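PA14 domain-containing protein (Clostridium clariflavum, PDB 6QDI) probably senses plant biomass outside the cell as a membrane-anchored RsgI-type anti-sigma factor, its tandem calcium-binding PA14 domains serving as the sugar-recognising elements. Local coordinates at residues F216-I228 and I234-T247. Sequence-based numbering, arbitrary orientation.
Sequences FYVSYDDGASLWI and IDKWTASEINTAKT. With CA (calcium ion), chain E.
The carbonyl oxygen of Lys236 is gripped from opposite faces of its plane: Ala224 N donates across the contact at 3.1 Å, and Ala239 N closes a type I turn from Lys236 to Ala239. That turn lies at one corner of the second PA14 domain's beta sandwich, where both segments pass from one sheet to the other. Residues 223-228 pair antiparallel with 234-236 in one sheet, and 216-220 pair with 242-246 in the facing one.

Tyr220 spans the space between the sheets. Its CG sits between the backbone N and the carbonyl carbon (chi1 55°), which carries the hydroxyl to Glu241. OH donates to OE2 of Glu241 at 2.7 Å, meeting the carboxylate on its anti side, tilted 24° out of the plane. A tyrosine suits this place because its long flat ring lies over Asn243 O and against Ala239 CB while its hydroxyl reaches OE2; the aliphatic part of Lys236 lies along the hydroxyl end, CG 3.4 Å from Tyr220 OH. Glu241 OE1 takes a nearly straight bond from Asn243 ND2 (173°), from above the carboxylate plane.

Deeper in the sandwich, apolar branches join the sheets: Ile234 CD1 lies 3.8 Å from Val218 CG2 and also touches Leu226 CD2. On the outer face, the small hydroxyl residues Ser219 and Thr244 are hydrogen-bonded through OG and OG1 at 2.8 Å.

A cis peptide joins Asp221 to Asp222, and Asp222 and Gly223 form a classic beta bulge opposite Arg265; having no side chain, Gly223 fits close against Trp237 O. Both carboxylates converge on one calcium ion, Asp221 OD1 and Asp222 OD2 each at 2.4 Å, which Asn266 OD1 and the carbonyl oxygens of Gly268 and Ala270 also bind; Asp222 OD1 is hydrogen-bonded to Thr267 OG1.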
loop_
_atom_site.group_PDB
_atom_site.type_symbol
_atom_site.label_atom_id
_atom_site.label_comp_id
_atom_site.label_asym_id
_atom_site.label_seq_id
_atom_site.Cartn_x
_atom_site.Cartn_y
_atom_site.Cartn_z
ATOM N N PHE A 216 -5.527 20.211 6.754
ATOM C CA PHE A 216 -4.929 18.894 6.982
ATOM C C PHE A 216 -6.010 17.893 7.379
ATOM O O PHE A 216 -6.913 18.211 8.164
ATOM C CB PHE A 216 -3.872 18.967 8.075
ATOM C CG PHE A 216 -2.742 19.850 7.717
ATOM C CD1 PHE A 216 -1.676 19.349 6.991
ATOM C CD2 PHE A 216 -2.691 21.152 8.110
ATOM C CE1 PHE A 216 -0.596 20.140 6.645
ATOM C CE2 PHE A 216 -1.631 21.961 7.751
ATOM C CZ PHE A 216 -0.583 21.453 6.998
ATOM N N TYR A 217 -5.886 16.692 6.832
ATOM C CA TYR A 217 -6.803 15.582 7.104
ATOM C C TYR A 217 -6.000 14.444 7.697
ATOM O O TYR A 217 -4.976 14.024 7.145
ATOM C CB TYR A 217 -7.472 15.089 5.840
ATOM C CG TYR A 217 -8.323 16.109 5.111
ATOM C CD1 TYR A 217 -7.799 17.055 4.258
ATOM C CD2 TYR A 217 -9.690 16.110 5.303
ATOM C CE1 TYR A 217 -8.640 17.980 3.623
ATOM C CE2 TYR A 217 -10.511 17.013 4.660
ATOM C CZ TYR A 217 -9.966 17.944 3.827
ATOM O OH TYR A 217 -10.740 18.886 3.172
ATOM N N VAL A 218 -6.502 13.887 8.787
ATOM C CA VAL A 218 -5.913 12.681 9.364
ATOM C C VAL A 218 -6.980 11.606 9.344
ATOM O O VAL A 218 -8.048 11.749 9.972
ATOM C CB VAL A 218 -5.436 12.924 10.797
ATOM C CG1 VAL A 218 -4.899 11.659 11.425
ATOM C CG2 VAL A 218 -4.361 13.976 10.797
ATOM N N SER A 219 -6.708 10.523 8.624
ATOM C CA SER A 219 -7.601 9.348 8.602
ATOM C C SER A 219 -6.931 8.269 9.432
ATOM O O SER A 219 -5.773 8.004 9.236
ATOM C CB SER A 219 -7.778 8.884 7.179
ATOM O OG SER A 219 -8.333 9.879 6.363
ATOM N N TYR A 220 -7.652 7.673 10.366
ATOM C CA TYR A 220 -7.035 6.808 11.385
ATOM C C TYR A 220 -7.920 5.620 11.721
ATOM O O TYR A 220 -9.169 5.710 11.695
ATOM C CB TYR A 220 -6.719 7.610 12.690
ATOM C CG TYR A 220 -7.923 8.319 13.271
ATOM C CD1 TYR A 220 -8.280 9.588 12.871
ATOM C CD2 TYR A 220 -8.768 7.705 14.209
ATOM C CE1 TYR A 220 -9.432 10.214 13.331
ATOM C CE2 TYR A 220 -9.889 8.364 14.694
ATOM C CZ TYR A 220 -10.237 9.592 14.238
ATOM O OH TYR A 220 -11.360 10.272 14.669
ATOM N N ASP A 221 -7.226 4.553 12.116
ATOM C CA ASP A 221 -7.853 3.404 12.774
ATOM C C ASP A 221 -6.800 3.024 13.820
ATOM O O ASP A 221 -5.773 2.465 13.424
ATOM C CB ASP A 221 -8.069 2.253 11.796
ATOM C CG ASP A 221 -8.523 0.987 12.466
ATOM O OD1 ASP A 221 -8.444 0.916 13.743
ATOM O OD2 ASP A 221 -8.946 0.063 11.750
ATOM N N ASP A 222 -6.937 3.400 15.104
ATOM C CA ASP A 222 -8.151 3.834 15.754
ATOM C C ASP A 222 -8.038 4.993 16.729
ATOM O O ASP A 222 -9.038 5.349 17.337
ATOM C CB ASP A 222 -8.905 2.639 16.390
ATOM C CG ASP A 222 -8.049 1.876 17.329
ATOM O OD1 ASP A 222 -7.817 2.385 18.470
ATOM O OD2 ASP A 222 -7.563 0.769 16.991
ATOM N N GLY A 223 -6.869 5.608 16.848
ATOM C CA GLY A 223 -6.758 6.870 17.566
ATOM C C GLY A 223 -5.631 7.696 16.989
ATOM O O GLY A 223 -4.643 7.143 16.481
ATOM N N ALA A 224 -5.779 9.014 17.057
ATOM C CA ALA A 224 -4.766 9.918 16.541
ATOM C C ALA A 224 -4.937 11.269 17.162
ATOM O O ALA A 224 -6.036 11.687 17.521
ATOM C CB ALA A 224 -4.821 10.035 15.034
ATOM N N SER A 225 -3.810 11.987 17.232
ATOM C CA SER A 225 -3.788 13.385 17.620
ATOM C C SER A 225 -2.796 14.131 16.755
ATOM O O SER A 225 -1.720 13.623 16.469
ATOM C CB SER A 225 -3.448 13.575 19.094
ATOM O OG SER A 225 -4.540 13.099 19.912
ATOM N N LEU A 226 -3.183 15.332 16.347
ATOM C CA LEU A 226 -2.329 16.159 15.517
ATOM C C LEU A 226 -2.074 17.513 16.148
ATOM O O LEU A 226 -3.015 18.283 16.416
ATOM C CB LEU A 226 -2.962 16.411 14.143
ATOM C CG LEU A 226 -2.119 17.230 13.175
ATOM C CD1 LEU A 226 -0.896 16.454 12.687
ATOM C CD2 LEU A 226 -2.953 17.644 11.971
ATOM N N TRP A 227 -0.792 17.803 16.347
ATOM C CA TRP A 227 -0.293 19.095 16.837
ATOM C C TRP A 227 0.354 19.827 15.666
ATOM O O TRP A 227 1.217 19.283 14.975
ATOM C CB TRP A 227 0.768 18.877 17.915
ATOM C CG TRP A 227 0.264 18.230 19.143
ATOM C CD1 TRP A 227 0.010 16.903 19.365
ATOM C CD2 TRP A 227 -0.090 18.901 20.377
ATOM N NE1 TRP A 227 -0.429 16.711 20.655
ATOM C CE2 TRP A 227 -0.498 17.910 21.301
ATOM C CE3 TRP A 227 -0.055 20.231 20.802
ATOM C CZ2 TRP A 227 -0.909 18.220 22.602
ATOM C CZ3 TRP A 227 -0.439 20.541 22.095
ATOM C CH2 TRP A 227 -0.856 19.533 22.983
ATOM N N ILE A 228 -0.063 21.069 15.453
ATOM C CA ILE A 228 0.446 21.938 14.391
ATOM C C ILE A 228 0.896 23.211 15.102
ATOM O O ILE A 228 0.076 23.896 15.750
ATOM C CB ILE A 228 -0.694 22.241 13.363
ATOM C CG1 ILE A 228 -1.058 20.998 12.567
ATOM C CG2 ILE A 228 -0.354 23.413 12.513
ATOM C CD1 ILE A 228 0.002 20.452 11.662
ATOM N N ILE A 234 -6.343 18.328 16.270
ATOM C CA ILE A 234 -7.162 17.117 16.175
ATOM C C ILE A 234 -6.856 16.299 17.394
ATOM O O ILE A 234 -5.704 15.911 17.599
ATOM C CB ILE A 234 -6.870 16.303 14.886
ATOM C CG1 ILE A 234 -7.208 17.090 13.633
ATOM C CG2 ILE A 234 -7.615 14.965 14.968
ATOM C CD1 ILE A 234 -6.796 16.471 12.326
ATOM N N ASP A 235 -7.874 16.107 18.245
ATOM C CA ASP A 235 -7.728 15.388 19.513
ATOM C C ASP A 235 -8.607 14.165 19.488
ATOM O O ASP A 235 -9.757 14.224 19.945
ATOM C CB ASP A 235 -8.076 16.329 20.683
ATOM C CG ASP A 235 -7.846 15.707 22.066
ATOM O OD1 ASP A 235 -7.316 14.607 22.156
ATOM O OD2 ASP A 235 -8.210 16.341 23.087
ATOM N N LYS A 236 -8.087 13.076 18.938
ATOM C CA LYS A 236 -8.877 11.863 18.705
ATOM C C LYS A 236 -8.163 10.638 19.291
ATOM O O LYS A 236 -8.324 9.529 18.805
ATOM C CB LYS A 236 -9.208 11.716 17.214
ATOM C CG LYS A 236 -10.138 12.766 16.692
ATOM C CD LYS A 236 -11.540 12.641 17.243
ATOM C CE LYS A 236 -12.378 13.812 16.777
ATOM N NZ LYS A 236 -13.802 13.700 17.141
ATOM N N TRP A 237 -7.394 10.841 20.363
ATOM C CA TRP A 237 -6.560 9.798 20.932
ATOM C C TRP A 237 -7.363 8.652 21.478
ATOM O O TRP A 237 -6.954 7.513 21.370
ATOM C CB TRP A 237 -5.684 10.386 22.032
ATOM C CG TRP A 237 -4.648 9.469 22.505
ATOM C CD1 TRP A 237 -4.471 8.984 23.775
ATOM C CD2 TRP A 237 -3.564 8.910 21.732
ATOM N NE1 TRP A 237 -3.386 8.164 23.833
ATOM C CE2 TRP A 237 -2.826 8.081 22.587
ATOM C CE3 TRP A 237 -3.178 8.990 20.393
ATOM C CZ2 TRP A 237 -1.707 7.379 22.150
ATOM C CZ3 TRP A 237 -2.059 8.282 19.972
ATOM C CH2 TRP A 237 -1.353 7.494 20.849
ATOM N N THR A 238 -8.501 8.950 22.076
ATOM C CA THR A 238 -9.345 7.895 22.626
ATOM C C THR A 238 -10.579 7.666 21.792
ATOM O O THR A 238 -11.552 7.074 22.290
ATOM C CB THR A 238 -9.751 8.203 24.066
ATOM O OG1 THR A 238 -10.384 9.473 24.100
ATOM C CG2 THR A 238 -8.534 8.211 24.956
ATOM N N ALA A 239 -10.567 8.094 20.522
ATOM C CA ALA A 239 -11.777 8.011 19.726
ATOM C C ALA A 239 -12.186 6.514 19.518
ATOM O O ALA A 239 -13.380 6.246 19.400
ATOM C CB ALA A 239 -11.596 8.754 18.420
ATOM N N SER A 240 -11.218 5.582 19.501
ATOM C CA SER A 240 -11.459 4.124 19.403
ATOM C C SER A 240 -12.439 3.911 18.260
ATOM O O SER A 240 -13.544 3.355 18.469
ATOM C CB SER A 240 -11.983 3.589 20.759
ATOM O OG SER A 240 -12.063 2.171 20.815
ATOM N N GLU A 241 -12.108 4.400 17.078
ATOM C CA GLU A 241 -12.980 4.285 15.901
ATOM C C GLU A 241 -12.125 4.379 14.632
ATOM O O GLU A 241 -10.968 4.814 14.627
ATOM C CB GLU A 241 -13.979 5.487 15.863
ATOM C CG GLU A 241 -13.282 6.864 15.727
ATOM C CD GLU A 241 -14.208 8.079 15.636
ATOM O OE1 GLU A 241 -15.453 7.896 15.556
ATOM O OE2 GLU A 241 -13.659 9.230 15.631
ATOM N N ILE A 242 -12.747 4.044 13.513
ATOM C CA ILE A 242 -12.165 4.284 12.191
ATOM C C ILE A 242 -12.830 5.531 11.666
ATOM O O ILE A 242 -14.040 5.536 11.485
ATOM C CB ILE A 242 -12.448 3.112 11.224
ATOM C CG1 ILE A 242 -11.965 1.787 11.838
ATOM C CG2 ILE A 242 -11.795 3.373 9.853
ATOM C CD1 ILE A 242 -12.489 0.541 11.153
ATOM N N ASN A 243 -12.074 6.613 11.456
ATOM C CA ASN A 243 -12.672 7.850 11.069
ATOM C C ASN A 243 -11.604 8.724 10.500
ATOM O O ASN A 243 -10.455 8.340 10.284
ATOM C CB ASN A 243 -13.392 8.488 12.264
ATOM C CG ASN A 243 -14.710 9.198 11.883
ATOM O OD1 ASN A 243 -14.813 9.770 10.822
ATOM N ND2 ASN A 243 -15.724 9.154 12.776
ATOM N N THR A 244 -12.077 9.880 10.091
ATOM C CA THR A 244 -11.223 10.904 9.577
ATOM C C THR A 244 -11.581 12.166 10.368
ATOM O O THR A 244 -12.723 12.353 10.820
ATOM C CB THR A 244 -11.395 11.139 8.032
ATOM O OG1 THR A 244 -11.047 9.986 7.226
ATOM C CG2 THR A 244 -10.587 12.290 7.534
ATOM N N ALA A 245 -10.604 13.038 10.524
ATOM C CA ALA A 245 -10.785 14.345 11.139
ATOM C C ALA A 245 -9.981 15.346 10.324
ATOM O O ALA A 245 -9.016 14.981 9.631
ATOM C CB ALA A 245 -10.296 14.333 12.585
ATOM N N LYS A 246 -10.328 16.613 10.434
ATOM C CA LYS A 246 -9.637 17.653 9.700
ATOM C C LYS A 246 -9.445 18.895 10.543
ATOM O O LYS A 246 -10.193 19.149 11.504
ATOM C CB LYS A 246 -10.349 17.986 8.423
ATOM C CG LYS A 246 -11.739 18.600 8.568
ATOM C CD LYS A 246 -12.414 18.812 7.204
ATOM C CE LYS A 246 -13.855 19.306 7.257
ATOM N NZ LYS A 246 -14.167 20.272 8.336
ATOM N N THR A 247 -8.440 19.667 10.141
ATOM C CA THR A 247 -8.244 20.994 10.718
ATOM C C THR A 247 -9.216 21.985 10.073
ATOM O O THR A 247 -9.779 21.725 9.016
ATOM C CB THR A 247 -6.793 21.488 10.545
ATOM O OG1 THR A 247 -6.498 21.708 9.166
ATOM C CG2 THR A 247 -5.803 20.483 11.118
HETATM CA CA CA E . -7.826 -0.824 15.223
HETATM O O HOH W 1 -8.090 4.689 20.169
HETATM O O HOH W 2 -4.594 14.021 22.488
#